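Uncharacterized conserved protein YiiM (Geobacillus stearothermophilus, PDB 5YHH) is a MOSC-domain protein of the YiiM family that probably binds a molybdenum cofactor and takes part in resistance to hydroxylaminopurine. Local coordinates at residues A[116-121]-A[149-154]; A[63-68]-A[90-95]; A[103-108]-A[198-203]; A[98-103]-A[145-150]. All coordinates share one frame; numbering follows the deposited sequence.

Contact 1: A[116-121]-A[149-154]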
loop_
_atom_site.group_PDB
_atom_site.type_symbol
_atom_site.label_atom_id
_atom_site.label_comp_id
_atom_site.label_asym_id
_atom_site.label_seq_id
_atom_site.Cartn_x
_atom_site.Cartn_y
_atom_site.Cartn_z
ATOM N N VAL A 116 0.500 0.525 -13.229
ATOM C CA VAL A 116 -0.004 0.012 -11.969
ATOM C C VAL A 116 -1.294 0.730 -11.564
ATOM O O VAL A 116 -1.556 1.851 -11.993
ATOM C CB VAL A 116 1.048 0.102 -10.860
ATOM C CG1 VAL A 116 2.263 -0.787 -11.169
ATOM C CG2 VAL A 116 1.481 1.560 -10.589
ATOM N N GLN A 117 -2.112 0.044 -10.768
ATOM C CA GLN A 117 -3.405 0.563 -10.340
ATOM C C GLN A 117 -3.570 0.324 -8.853
ATOM O O GLN A 117 -3.330 -0.788 -8.377
ATOM C CB GLN A 117 -4.558 -0.149 -11.055
ATOM C CG GLN A 117 -5.948 0.459 -10.777
ATOM C CD GLN A 117 -7.063 -0.210 -11.557
ATOM O OE1 GLN A 117 -7.189 -1.444 -11.562
ATOM N NE2 GLN A 117 -7.899 0.600 -12.211
ATOM N N VAL A 118 -4.062 1.344 -8.154
ATOM C CA VAL A 118 -4.355 1.243 -6.712
ATOM C C VAL A 118 -5.520 0.301 -6.492
ATOM O O VAL A 118 -6.563 0.445 -7.132
ATOM C CB VAL A 118 -4.659 2.647 -6.100
ATOM C CG1 VAL A 118 -5.000 2.547 -4.604
ATOM C CG2 VAL A 118 -3.470 3.594 -6.310
ATOM N N SER A 119 -5.327 -0.661 -5.603
ATOM C CA SER A 119 -6.287 -1.746 -5.365
ATOM C C SER A 119 -6.945 -1.775 -3.992
ATOM O O SER A 119 -8.078 -2.234 -3.860
ATOM C CB SER A 119 -5.590 -3.084 -5.561
ATOM O OG SER A 119 -4.534 -3.271 -4.641
ATOM N N GLN A 120 -6.205 -1.338 -2.971
ATOM C CA GLN A 120 -6.673 -1.355 -1.592
ATOM C C GLN A 120 -5.691 -0.626 -0.653
ATOM O O GLN A 120 -4.504 -0.499 -0.972
ATOM C CB GLN A 120 -6.817 -2.804 -1.117
ATOM C CG GLN A 120 -5.526 -3.615 -1.130
ATOM C CD GLN A 120 -5.645 -4.918 -0.330
ATOM O OE1 GLN A 120 -6.238 -5.844 -0.806
ATOM N NE2 GLN A 120 -5.098 -4.955 0.909
ATOM N N PRO A 121 -6.185 -0.161 0.512
ATOM C CA PRO A 121 -5.305 0.227 1.621
ATOM C C PRO A 121 -4.514 -0.965 2.129
ATOM O O PRO A 121 -4.899 -2.108 1.909
ATOM C CB PRO A 121 -6.298 0.700 2.705
ATOM C CG PRO A 121 -7.567 0.931 1.974
ATOM C CD PRO A 121 -7.603 -0.099 0.926
ATOM N N PHE A 149 -0.664 1.629 0.937
ATOM C CA PHE A 149 -1.669 1.038 0.027
ATOM C C PHE A 149 -0.972 0.101 -0.958
ATOM O O PHE A 149 0.263 0.125 -1.111
ATOM C CB PHE A 149 -2.466 2.123 -0.729
ATOM C CG PHE A 149 -1.599 3.319 -1.180
ATOM C CD1 PHE A 149 -0.843 3.242 -2.317
ATOM C CD2 PHE A 149 -1.498 4.442 -0.401
ATOM C CE1 PHE A 149 -0.030 4.309 -2.715
ATOM C CE2 PHE A 149 -0.673 5.535 -0.792
ATOM C CZ PHE A 149 0.052 5.445 -1.945
ATOM N N TYR A 150 -1.761 -0.717 -1.636
ATOM C CA TYR A 150 -1.205 -1.628 -2.599
ATOM C C TYR A 150 -1.580 -1.197 -4.015
ATOM O O TYR A 150 -2.623 -0.580 -4.226
ATOM C CB TYR A 150 -1.796 -3.022 -2.387
ATOM C CG TYR A 150 -1.261 -3.778 -1.220
ATOM C CD1 TYR A 150 -1.896 -3.715 0.017
ATOM C CD2 TYR A 150 -0.173 -4.629 -1.365
ATOM C CE1 TYR A 150 -1.443 -4.462 1.088
ATOM C CE2 TYR A 150 0.287 -5.382 -0.300
ATOM C CZ TYR A 150 -0.331 -5.270 0.914
ATOM O OH TYR A 150 0.129 -5.997 1.949
ATOM N N PHE A 151 -0.760 -1.644 -4.962
ATOM C CA PHE A 151 -1.070 -1.632 -6.388
ATOM C C PHE A 151 -1.122 -3.050 -6.947
ATOM O O PHE A 151 -0.349 -3.938 -6.546
ATOM C CB PHE A 151 0.056 -0.959 -7.187
ATOM C CG PHE A 151 0.331 0.472 -6.843
ATOM C CD1 PHE A 151 -0.369 1.500 -7.454
ATOM C CD2 PHE A 151 1.368 0.799 -5.977
ATOM C CE1 PHE A 151 -0.065 2.840 -7.171
ATOM C CE2 PHE A 151 1.678 2.120 -5.698
ATOM C CZ PHE A 151 0.960 3.140 -6.287
ATOM N N ARG A 152 -1.994 -3.231 -7.932
ATOM C CA ARG A 152 -1.914 -4.348 -8.872
ATOM C C ARG A 152 -1.132 -3.874 -10.101
ATOM O O ARG A 152 -1.047 -2.665 -10.385
ATOM C CB ARG A 152 -3.323 -4.836 -9.262
ATOM C CG ARG A 152 -4.181 -3.828 -10.045
ATOM C CD ARG A 152 -5.447 -4.513 -10.620
ATOM N NE ARG A 152 -6.289 -5.026 -9.529
ATOM C CZ ARG A 152 -7.140 -4.298 -8.804
ATOM N NH1 ARG A 152 -7.350 -3.021 -9.076
ATOM N NH2 ARG A 152 -7.827 -4.872 -7.834
ATOM N N VAL A 153 -0.549 -4.817 -10.828
ATOM C CA VAL A 153 0.202 -4.489 -12.016
ATOM C C VAL A 153 -0.667 -4.751 -13.240
ATOM O O VAL A 153 -1.047 -5.908 -13.501
ATOM C CB VAL A 153 1.482 -5.316 -12.073
ATOM C CG1 VAL A 153 2.196 -5.074 -13.408
ATOM C CG2 VAL A 153 2.358 -4.986 -10.825
ATOM N N LEU A 154 -0.988 -3.673 -13.961
ATOM C CA LEU A 154 -1.766 -3.747 -15.205
ATOM C C LEU A 154 -0.910 -4.127 -16.388
ATOM O O LEU A 154 -1.361 -4.867 -17.281
ATOM C CB LEU A 154 -2.472 -2.407 -15.504
ATOM C CG LEU A 154 -3.442 -1.922 -14.412
ATOM C CD1 LEU A 154 -4.093 -0.583 -14.814
ATOM C CD2 LEU A 154 -4.502 -2.988 -14.061
#

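Contact 2: A[63-68]-A[90-95]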
loop_
_atom_site.group_PDB
_atom_site.type_symbol
_atom_site.label_atom_id
_atom_site.label_comp_id
_atom_site.label_asym_id
_atom_site.label_seq_id
_atom_site.Cartn_x
_atom_site.Cartn_y
_atom_site.Cartn_z
ATOM N N LYS A 63 -2.442 -7.560 -4.422
ATOM C CA LYS A 63 -1.449 -7.084 -3.490
ATOM C C LYS A 63 -0.037 -7.236 -4.069
ATOM O O LYS A 63 0.913 -7.552 -3.355
ATOM C CB LYS A 63 -1.600 -7.834 -2.163
ATOM C CG LYS A 63 -2.925 -7.517 -1.407
ATOM C CD LYS A 63 -2.931 -7.955 0.080
ATOM C CE LYS A 63 -2.670 -9.447 0.285
ATOM N NZ LYS A 63 -3.920 -10.282 0.262
ATOM N N ALA A 64 0.110 -6.969 -5.360
ATOM C CA ALA A 64 1.382 -7.205 -6.046
ATOM C C ALA A 64 2.521 -6.306 -5.512
ATOM O O ALA A 64 3.642 -6.774 -5.351
ATOM C CB ALA A 64 1.219 -6.981 -7.507
ATOM N N ILE A 65 2.224 -5.023 -5.270
ATOM C CA ILE A 65 3.226 -4.040 -4.821
ATOM C C ILE A 65 2.673 -3.328 -3.580
ATOM O O ILE A 65 1.618 -2.699 -3.635
ATOM C CB ILE A 65 3.548 -3.012 -5.917
ATOM C CG1 ILE A 65 4.098 -3.709 -7.190
ATOM C CG2 ILE A 65 4.565 -1.978 -5.406
ATOM C CD1 ILE A 65 4.011 -2.826 -8.410
ATOM N N CYS A 66 3.377 -3.432 -2.465
ATOM C CA CYS A 66 3.059 -2.636 -1.271
ATOM C C CYS A 66 3.846 -1.295 -1.272
ATOM O O CYS A 66 5.062 -1.293 -1.457
ATOM C CB CYS A 66 3.374 -3.488 -0.014
ATOM S SG CYS A 66 3.041 -2.610 1.516
ATOM N N ALA A 67 3.147 -0.173 -1.115
ATOM C CA ALA A 67 3.735 1.181 -1.176
ATOM C C ALA A 67 3.507 1.928 0.117
ATOM O O ALA A 67 2.445 1.775 0.755
ATOM C CB ALA A 67 3.123 1.972 -2.331
ATOM N N TYR A 68 4.502 2.725 0.523
ATOM C CA TYR A 68 4.403 3.515 1.757
ATOM C C TYR A 68 4.932 4.927 1.553
ATOM O O TYR A 68 5.999 5.102 0.977
ATOM C CB TYR A 68 5.132 2.846 2.931
ATOM C CG TYR A 68 4.636 3.389 4.222
ATOM C CD1 TYR A 68 3.441 2.946 4.764
ATOM C CD2 TYR A 68 5.321 4.391 4.872
ATOM C CE1 TYR A 68 2.963 3.469 5.928
ATOM C CE2 TYR A 68 4.866 4.904 6.046
ATOM C CZ TYR A 68 3.685 4.455 6.575
ATOM O OH TYR A 68 3.181 4.980 7.740
ATOM N N GLY A 90 8.140 -2.419 5.476
ATOM C CA GLY A 90 8.148 -3.610 4.655
ATOM C C GLY A 90 7.692 -3.308 3.251
ATOM O O GLY A 90 7.351 -4.216 2.526
ATOM N N GLU A 91 7.715 -2.038 2.838
ATOM C CA GLU A 91 7.153 -1.675 1.534
ATOM C C GLU A 91 8.096 -2.035 0.369
ATOM O O GLU A 91 9.303 -1.922 0.494
ATOM C CB GLU A 91 6.748 -0.190 1.503
ATOM C CG GLU A 91 7.904 0.848 1.502
ATOM C CD GLU A 91 8.629 1.069 2.771
ATOM O OE1 GLU A 91 8.377 0.354 3.787
ATOM O OE2 GLU A 91 9.461 2.039 2.776
ATOM N N ASN A 92 7.549 -2.499 -0.750
ATOM C CA ASN A 92 8.335 -2.631 -1.993
ATOM C C ASN A 92 8.794 -1.284 -2.506
ATOM O O ASN A 92 9.953 -1.128 -2.955
ATOM C CB ASN A 92 7.507 -3.317 -3.091
ATOM C CG ASN A 92 6.974 -4.651 -2.677
ATOM O OD1 ASN A 92 5.838 -4.776 -2.174
ATOM N ND2 ASN A 92 7.801 -5.672 -2.834
ATOM N N TRP A 93 7.892 -0.299 -2.442
ATOM C CA TRP A 93 8.104 1.030 -3.011
ATOM C C TRP A 93 7.894 2.074 -1.905
ATOM O O TRP A 93 6.803 2.180 -1.341
ATOM C CB TRP A 93 7.077 1.310 -4.105
ATOM C CG TRP A 93 7.229 0.569 -5.393
ATOM C CD1 TRP A 93 8.086 -0.457 -5.676
ATOM C CD2 TRP A 93 6.414 0.749 -6.553
ATOM N NE1 TRP A 93 7.863 -0.913 -6.970
ATOM C CE2 TRP A 93 6.854 -0.169 -7.526
ATOM C CE3 TRP A 93 5.375 1.627 -6.868
ATOM C CZ2 TRP A 93 6.274 -0.243 -8.803
ATOM C CZ3 TRP A 93 4.808 1.568 -8.102
ATOM C CH2 TRP A 93 5.257 0.632 -9.074
ATOM N N THR A 94 8.964 2.795 -1.589
ATOM C CA THR A 94 8.893 3.955 -0.744
ATOM C C THR A 94 8.591 5.127 -1.644
ATOM O O THR A 94 9.327 5.413 -2.587
ATOM C CB THR A 94 10.217 4.200 -0.024
ATOM O OG1 THR A 94 10.593 3.008 0.658
ATOM C CG2 THR A 94 10.044 5.358 0.968
ATOM N N LEU A 95 7.501 5.823 -1.348
ATOM C CA LEU A 95 7.026 6.857 -2.233
ATOM C C LEU A 95 7.340 8.232 -1.714
ATOM O O LEU A 95 7.599 8.437 -0.519
ATOM C CB LEU A 95 5.522 6.713 -2.409
ATOM C CG LEU A 95 4.965 5.433 -3.034
ATOM C CD1 LEU A 95 3.457 5.613 -3.385
ATOM C CD2 LEU A 95 5.762 5.000 -4.253
#

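Contact 3: A[103-108]-A[198-203]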
loop_
_atom_site.group_PDB
_atom_site.type_symbol
_atom_site.label_atom_id
_atom_site.label_comp_id
_atom_site.label_asym_id
_atom_site.label_seq_id
_atom_site.Cartn_x
_atom_site.Cartn_y
_atom_site.Cartn_z
ATOM N N VAL A 103 -4.242 9.802 -3.013
ATOM C CA VAL A 103 -4.294 8.624 -3.875
ATOM C C VAL A 103 -5.690 8.006 -3.770
ATOM O O VAL A 103 -6.233 7.840 -2.663
ATOM C CB VAL A 103 -3.227 7.614 -3.448
ATOM C CG1 VAL A 103 -3.379 6.275 -4.198
ATOM C CG2 VAL A 103 -1.852 8.207 -3.636
ATOM N N CYS A 104 -6.254 7.649 -4.919
ATOM C CA CYS A 104 -7.606 7.107 -4.983
ATOM C C CYS A 104 -7.640 5.676 -5.477
ATOM O O CYS A 104 -6.808 5.255 -6.277
ATOM C CB CYS A 104 -8.493 7.975 -5.883
ATOM S SG CYS A 104 -8.808 9.600 -5.166
ATOM N N LEU A 105 -8.633 4.946 -5.014
ATOM C CA LEU A 105 -8.867 3.595 -5.468
ATOM C C LEU A 105 -9.081 3.674 -6.974
ATOM O O LEU A 105 -9.794 4.556 -7.454
ATOM C CB LEU A 105 -10.097 3.038 -4.776
ATOM C CG LEU A 105 -10.565 1.644 -5.205
ATOM C CD1 LEU A 105 -9.478 0.584 -4.922
ATOM C CD2 LEU A 105 -11.863 1.381 -4.448
ATOM N N GLY A 106 -8.392 2.823 -7.717
ATOM C CA GLY A 106 -8.528 2.802 -9.160
ATOM C C GLY A 106 -7.583 3.697 -9.924
ATOM O O GLY A 106 -7.518 3.582 -11.144
ATOM N N ASP A 107 -6.843 4.575 -9.236
ATOM C CA ASP A 107 -5.852 5.422 -9.905
ATOM C C ASP A 107 -4.899 4.513 -10.657
ATOM O O ASP A 107 -4.436 3.501 -10.121
ATOM C CB ASP A 107 -4.976 6.212 -8.923
ATOM C CG ASP A 107 -5.656 7.433 -8.290
ATOM O OD1 ASP A 107 -6.791 7.808 -8.627
ATOM O OD2 ASP A 107 -5.003 8.033 -7.393
ATOM N N ILE A 108 -4.586 4.898 -11.891
ATOM C CA ILE A 108 -3.577 4.226 -12.688
ATOM C C ILE A 108 -2.363 5.126 -12.851
ATOM O O ILE A 108 -2.493 6.315 -13.241
ATOM C CB ILE A 108 -4.158 3.820 -14.065
ATOM C CG1 ILE A 108 -5.358 2.901 -13.846
ATOM C CG2 ILE A 108 -3.081 3.145 -14.918
ATOM C CD1 ILE A 108 -6.105 2.438 -15.131
ATOM N N ALA A 198 -17.557 -1.039 -2.259
ATOM C CA ALA A 198 -17.662 -2.415 -2.726
ATOM C C ALA A 198 -18.000 -2.511 -4.224
ATOM O O ALA A 198 -17.654 -3.497 -4.869
ATOM C CB ALA A 198 -18.700 -3.170 -1.913
ATOM N N SER A 199 -18.680 -1.489 -4.746
ATOM C CA SER A 199 -19.090 -1.425 -6.147
ATOM C C SER A 199 -17.966 -1.055 -7.089
ATOM O O SER A 199 -18.086 -1.280 -8.307
ATOM C CB SER A 199 -20.205 -0.404 -6.320
ATOM O OG SER A 199 -21.389 -0.911 -5.743
ATOM N N HIS A 200 -16.885 -0.500 -6.541
ATOM C CA HIS A 200 -15.759 -0.116 -7.361
ATOM C C HIS A 200 -15.041 -1.319 -8.003
ATOM O O HIS A 200 -14.527 -2.186 -7.307
ATOM C CB HIS A 200 -14.756 0.722 -6.585
ATOM C CG HIS A 200 -13.984 1.657 -7.454
ATOM N ND1 HIS A 200 -13.123 1.213 -8.433
ATOM C CD2 HIS A 200 -13.975 3.009 -7.527
ATOM C CE1 HIS A 200 -12.602 2.255 -9.059
ATOM N NE2 HIS A 200 -13.097 3.356 -8.524
ATOM N N PRO A 201 -14.984 -1.354 -9.340
ATOM C CA PRO A 201 -14.364 -2.482 -10.057
ATOM C C PRO A 201 -12.866 -2.681 -9.760
ATOM O O PRO A 201 -12.343 -3.768 -9.947
ATOM C CB PRO A 201 -14.559 -2.105 -11.523
ATOM C CG PRO A 201 -15.696 -1.129 -11.513
ATOM C CD PRO A 201 -15.569 -0.370 -10.267
ATOM N N ALA A 202 -12.192 -1.633 -9.328
ATOM C CA ALA A 202 -10.767 -1.711 -8.972
ATOM C C ALA A 202 -10.484 -2.228 -7.542
ATOM O O ALA A 202 -9.334 -2.564 -7.231
ATOM C CB ALA A 202 -10.097 -0.352 -9.175
ATOM N N LEU A 203 -11.505 -2.331 -6.689
ATOM C CA LEU A 203 -11.283 -2.835 -5.308
ATOM C C LEU A 203 -10.830 -4.300 -5.309
ATOM O O LEU A 203 -11.368 -5.142 -6.044
ATOM C CB LEU A 203 -12.546 -2.717 -4.464
ATOM C CG LEU A 203 -12.397 -2.969 -2.957
ATOM C CD1 LEU A 203 -11.513 -1.912 -2.307
ATOM C CD2 LEU A 203 -13.768 -2.993 -2.307
#

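Contact 4: A[98-103]-A[145-150]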
loop_
_atom_site.group_PDB
_atom_site.type_symbol
_atom_site.label_atom_id
_atom_site.label_comp_id
_atom_site.label_asym_id
_atom_site.label_seq_id
_atom_site.Cartn_x
_atom_site.Cartn_y
_atom_site.Cartn_z
ATOM N N LEU A 98 2.936 11.195 -2.678
ATOM C CA LEU A 98 1.646 10.493 -2.778
ATOM C C LEU A 98 1.274 9.948 -1.411
ATOM O O LEU A 98 1.862 8.953 -0.959
ATOM C CB LEU A 98 1.722 9.352 -3.794
ATOM C CG LEU A 98 1.878 9.748 -5.283
ATOM C CD1 LEU A 98 2.669 8.724 -6.056
ATOM C CD2 LEU A 98 0.524 9.966 -5.965
ATOM N N THR A 99 0.345 10.634 -0.745
ATOM C CA THR A 99 -0.189 10.188 0.537
ATOM C C THR A 99 -1.626 9.633 0.380
ATOM O O THR A 99 -2.249 9.750 -0.689
ATOM C CB THR A 99 -0.219 11.326 1.562
ATOM O OG1 THR A 99 -1.154 12.298 1.107
ATOM C CG2 THR A 99 1.162 11.960 1.769
ATOM N N GLU A 100 -2.151 9.051 1.455
ATOM C CA GLU A 100 -3.465 8.388 1.447
ATOM C C GLU A 100 -4.621 9.359 1.138
ATOM O O GLU A 100 -5.678 8.941 0.686
ATOM C CB GLU A 100 -3.719 7.693 2.792
ATOM C CG GLU A 100 -2.733 6.557 3.118
ATOM C CD GLU A 100 -1.412 7.053 3.755
ATOM O OE1 GLU A 100 -1.192 8.301 3.825
ATOM O OE2 GLU A 100 -0.582 6.199 4.159
ATOM N N ASP A 101 -4.418 10.657 1.374
ATOM C CA ASP A 101 -5.435 11.679 1.097
ATOM C C ASP A 101 -5.525 12.016 -0.388
ATOM O O ASP A 101 -6.558 12.476 -0.849
ATOM C CB ASP A 101 -5.136 12.999 1.840
ATOM C CG ASP A 101 -5.377 12.914 3.326
ATOM O OD1 ASP A 101 -6.407 12.360 3.780
ATOM O OD2 ASP A 101 -4.525 13.464 4.051
ATOM N N ASP A 102 -4.434 11.805 -1.122
ATOM C CA ASP A 102 -4.329 12.206 -2.526
ATOM C C ASP A 102 -4.482 11.020 -3.484
ATOM O O ASP A 102 -4.755 11.235 -4.654
ATOM C CB ASP A 102 -2.951 12.768 -2.822
ATOM C CG ASP A 102 -2.596 13.963 -1.955
ATOM O OD1 ASP A 102 -3.503 14.803 -1.664
ATOM O OD2 ASP A 102 -1.393 14.025 -1.560
ATOM N N VAL A 103 -4.242 9.802 -3.013
ATOM C CA VAL A 103 -4.294 8.624 -3.875
ATOM C C VAL A 103 -5.690 8.006 -3.770
ATOM O O VAL A 103 -6.233 7.840 -2.663
ATOM C CB VAL A 103 -3.227 7.614 -3.448
ATOM C CG1 VAL A 103 -3.379 6.275 -4.198
ATOM C CG2 VAL A 103 -1.852 8.207 -3.636
ATOM N N GLY A 145 -4.154 6.649 10.269
ATOM C CA GLY A 145 -4.405 6.439 8.825
ATOM C C GLY A 145 -3.139 6.453 7.962
ATOM O O GLY A 145 -3.241 6.490 6.726
ATOM N N LYS A 146 -1.970 6.354 8.586
ATOM C CA LYS A 146 -0.682 6.389 7.878
ATOM C C LYS A 146 -0.286 4.967 7.536
ATOM O O LYS A 146 0.681 4.413 8.063
ATOM C CB LYS A 146 0.393 7.086 8.720
ATOM C CG LYS A 146 0.024 8.530 9.067
ATOM C CD LYS A 146 1.077 9.212 9.978
ATOM C CE LYS A 146 0.601 10.586 10.575
ATOM N NZ LYS A 146 0.540 11.645 9.548
ATOM N N SER A 147 -1.045 4.396 6.606
ATOM C CA SER A 147 -1.041 2.963 6.326
ATOM C C SER A 147 -0.335 2.587 5.043
ATOM O O SER A 147 0.119 1.438 4.882
ATOM C CB SER A 147 -2.500 2.478 6.200
ATOM O OG SER A 147 -3.142 3.062 5.056
ATOM N N GLY A 148 -0.286 3.508 4.096
ATOM C CA GLY A 148 0.066 3.117 2.720
ATOM C C GLY A 148 -1.014 2.260 2.051
ATOM O O GLY A 148 -2.146 2.188 2.513
ATOM N N PHE A 149 -0.664 1.629 0.937
ATOM C CA PHE A 149 -1.669 1.038 0.027
ATOM C C PHE A 149 -0.972 0.101 -0.958
ATOM O O PHE A 149 0.263 0.125 -1.111
ATOM C CB PHE A 149 -2.466 2.123 -0.729
ATOM C CG PHE A 149 -1.599 3.319 -1.180
ATOM C CD1 PHE A 149 -0.843 3.242 -2.317
ATOM C CD2 PHE A 149 -1.498 4.442 -0.401
ATOM C CE1 PHE A 149 -0.030 4.309 -2.715
ATOM C CE2 PHE A 149 -0.673 5.535 -0.792
ATOM C CZ PHE A 149 0.052 5.445 -1.945
ATOM N N TYR A 150 -1.761 -0.717 -1.636
ATOM C CA TYR A 150 -1.205 -1.628 -2.599
ATOM C C TYR A 150 -1.580 -1.197 -4.015
ATOM O O TYR A 150 -2.623 -0.580 -4.226
ATOM C CB TYR A 150 -1.796 -3.022 -2.387
ATOM C CG TYR A 150 -1.261 -3.778 -1.220
ATOM C CD1 TYR A 150 -1.896 -3.715 0.017
ATOM C CD2 TYR A 150 -0.173 -4.629 -1.365
ATOM C CE1 TYR A 150 -1.443 -4.462 1.088
ATOM C CE2 TYR A 150 0.287 -5.382 -0.300
ATOM C CZ TYR A 150 -0.331 -5.270 0.914
ATOM O OH TYR A 150 0.129 -5.997 1.949
#

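Contact 1: A[116-121]-A[149-154]
Q117 and R152 meet through both backbone and side chain. Q117 N gives a hydrogen bond to R152 O at 2.9 Å, and R152 N returns one to Q117 O at 2.8 Å. Their side chains then run side by side in the same direction. R152 NH1 donates to Q117 OE1 at 2.9 Å, but the bond is bent, 142° at the hydrogen. The donor stands above the amide plane, which is turned 84° from the guanidinium plane. S119 CB lies over one face of that guanidinium, towards its rim. L154 CD1 packs on Q117 CB beside this pair. V116 works from the other side of the sheet: its CG2 sits over the face of the F151 ring, 4.1 Å from the centroid, in a CH-pi contact. V118 CG2 touches F151 CE1 at 3.6 Å. The two segments are neighbouring antiparallel strands in the mixed sheet of the MOSC domain. S119 N also bonds Y150 O, and Y150 N bonds Q120 O. Q120 CG takes the place between backbone N and carbonyl carbon (chi1 61°), and the extended chain beyond it runs alongside the Y150 ring. There Q120 NE2 comes within 3.5 Å of Y150 CD1 and also bonds P121 O. Further out, D62 forms a salt bridge with R152 NH2 and its carbonyl pairs with S119 OG. A202 O accepts from R152 NH1, while S204 holds Q120 OE1 and G106 O takes Q117 NE2.

Contact 2: A[63-68]-A[90-95]
C66 O is approached by two backbone N-H groups. W93 N donates to C66 O at 3.2 Å, and N92 N adds a weak, strongly bent bond. The amide of C66 is also held: C66 N donates to N92 OD1 at 2.8 Å, with the donor tilted 22° from the side-chain carbonyl plane. N92 thus grips both polar backbone atoms of C66, one with its side chain and the other, weakly, with its own N-H. Beyond this point the chains settle into parallel strands. Y68 N bonds W93 O at 3.0 Å, and L95 N bonds Y68 O. On the side of A67 and W93 the packing is apolar. I65 CG2 lies directly over the indole of W93, 3.5 Å from the centroid of its five-membered ring. This branch is anti to the backbone N, because CG1 takes chi1 -59°. I65 CG1 carries I65 CD1 on to W93 CZ2, at 3.5 Å. A67 CB fills in against L95 CD1. On the other face, Y68 CB rests on E91 CG at 3.7 Å. E91 OE2 receives T94 OG1 at 2.6 Å and also the backbone N of G87; Y68 OH reaches K146 O. The two strands belong to the beta-alpha-beta unit that runs from 65-69 through helix 71-80 to 93-96. The chemistry implies a pairing fixed by backbone and asparagine bonds at its start, with a buried carboxylate held by N-H and O-H donors on one face and a tryptophan face covered by isoleucine on the other.

Contact 3: A[103-108]-A[198-203]
L105 carries the largest share of this contact, touching H200, A202 and L203. Before it, C104 belongs to the frame that presents the leucine: C104 N donates to D107 OD2 at 2.8 Å, from above the carboxylate plane, and C104 O accepts D107 N. The second bond closes a type II beta turn from C104 to D107, with L105 and G106 at its corner, and the first braces it. The L105 side chain leaves with CG anti to the backbone N (chi1 176°) and runs past H200 in the opposite direction. L105 CG stands over the centre of the H200 imidazole, 4.2 Å from the centroid, a CH-pi contact. L105 CD2 touches H200 CB at 3.7 Å and L203 CD1 at 3.9 Å. The other branch, L105 CD1, reaches the backbone of the second segment, 3.9 Å from A202 O. The contact joins a loop of the MOSC domain to the YiiM-like three-helix domain, at the turn that follows helix 191-199. That turn is type I, from H200 to L203. H200 ND1 takes the N-H of A202, with A202 N 3.1 Å away in the plane of the ring, which fixes the rotation of the imidazole and keeps a face turned to L105. G106 comes next. G106 CA packs against A202 CB at 3.5 Å and lies 4.1 Å from H200 CE1. D107 points away from the second segment and braces the turn. Its OD2 forms a salt bridge with R170, and its OD1 accepts from the backbone N of G171.

Contact 4: A[98-103]-A[145-150]
E100 bends back at its second torsion (chi2 84°), which turns its carboxylate to the backbone of G148. F149 CG lies between its backbone N and carbonyl carbon (chi1 39°), which brings one ring face to V103. E100 OE2 accepts from G148 N at 2.7 Å through its anti lone pair, on the side away from OE1. S147 N is also close to E100 OE2, at 3.1 Å. The second oxygen, OE1, is bonded by H72 NE2, so both carboxylate oxygens have an N-H partner. S147 OG donates to G148 O at 2.9 Å, in the carbonyl plane, while N181 ND2 also pairs with this hydroxyl. V103 CG1 sits over the centre of the F149 ring, 4.2 Å from the centroid, in a CH-pi contact. V103 CG2 meets F149 CZ at 3.8 Å, and L98 O and E100 CG lie near the ring edge. I177 of helix 177-185 also touches F149. Here a buried glutamate ties down the glycine-containing loop, with an inverse gamma turn at K146, that leads from helix 137-144 into strand 149-153 of the MOSC sheet.

All four contacts are buried, but they differ in place and chemistry. Contacts 1 and 2 are strand pairings in one sheet, antiparallel and parallel. Strands 149-153 and 65-69 are neighbours, and F149 O probably bonds A67 N between them. Contact 4 shares F149 and Y150 with contact 1 and holds the loop leading into the same strand by a carboxylate instead of a ladder. Contact 3 lies farthest from the chain centre, about 13 Å from it to the contact's centre, and has no hydrogen bond between its segments. It relies on apolar packing between a loop of the MOSC range and the turn after helix 191-199. Contacts 3 and 4 share V103. Contacts 2 and 3 do not touch.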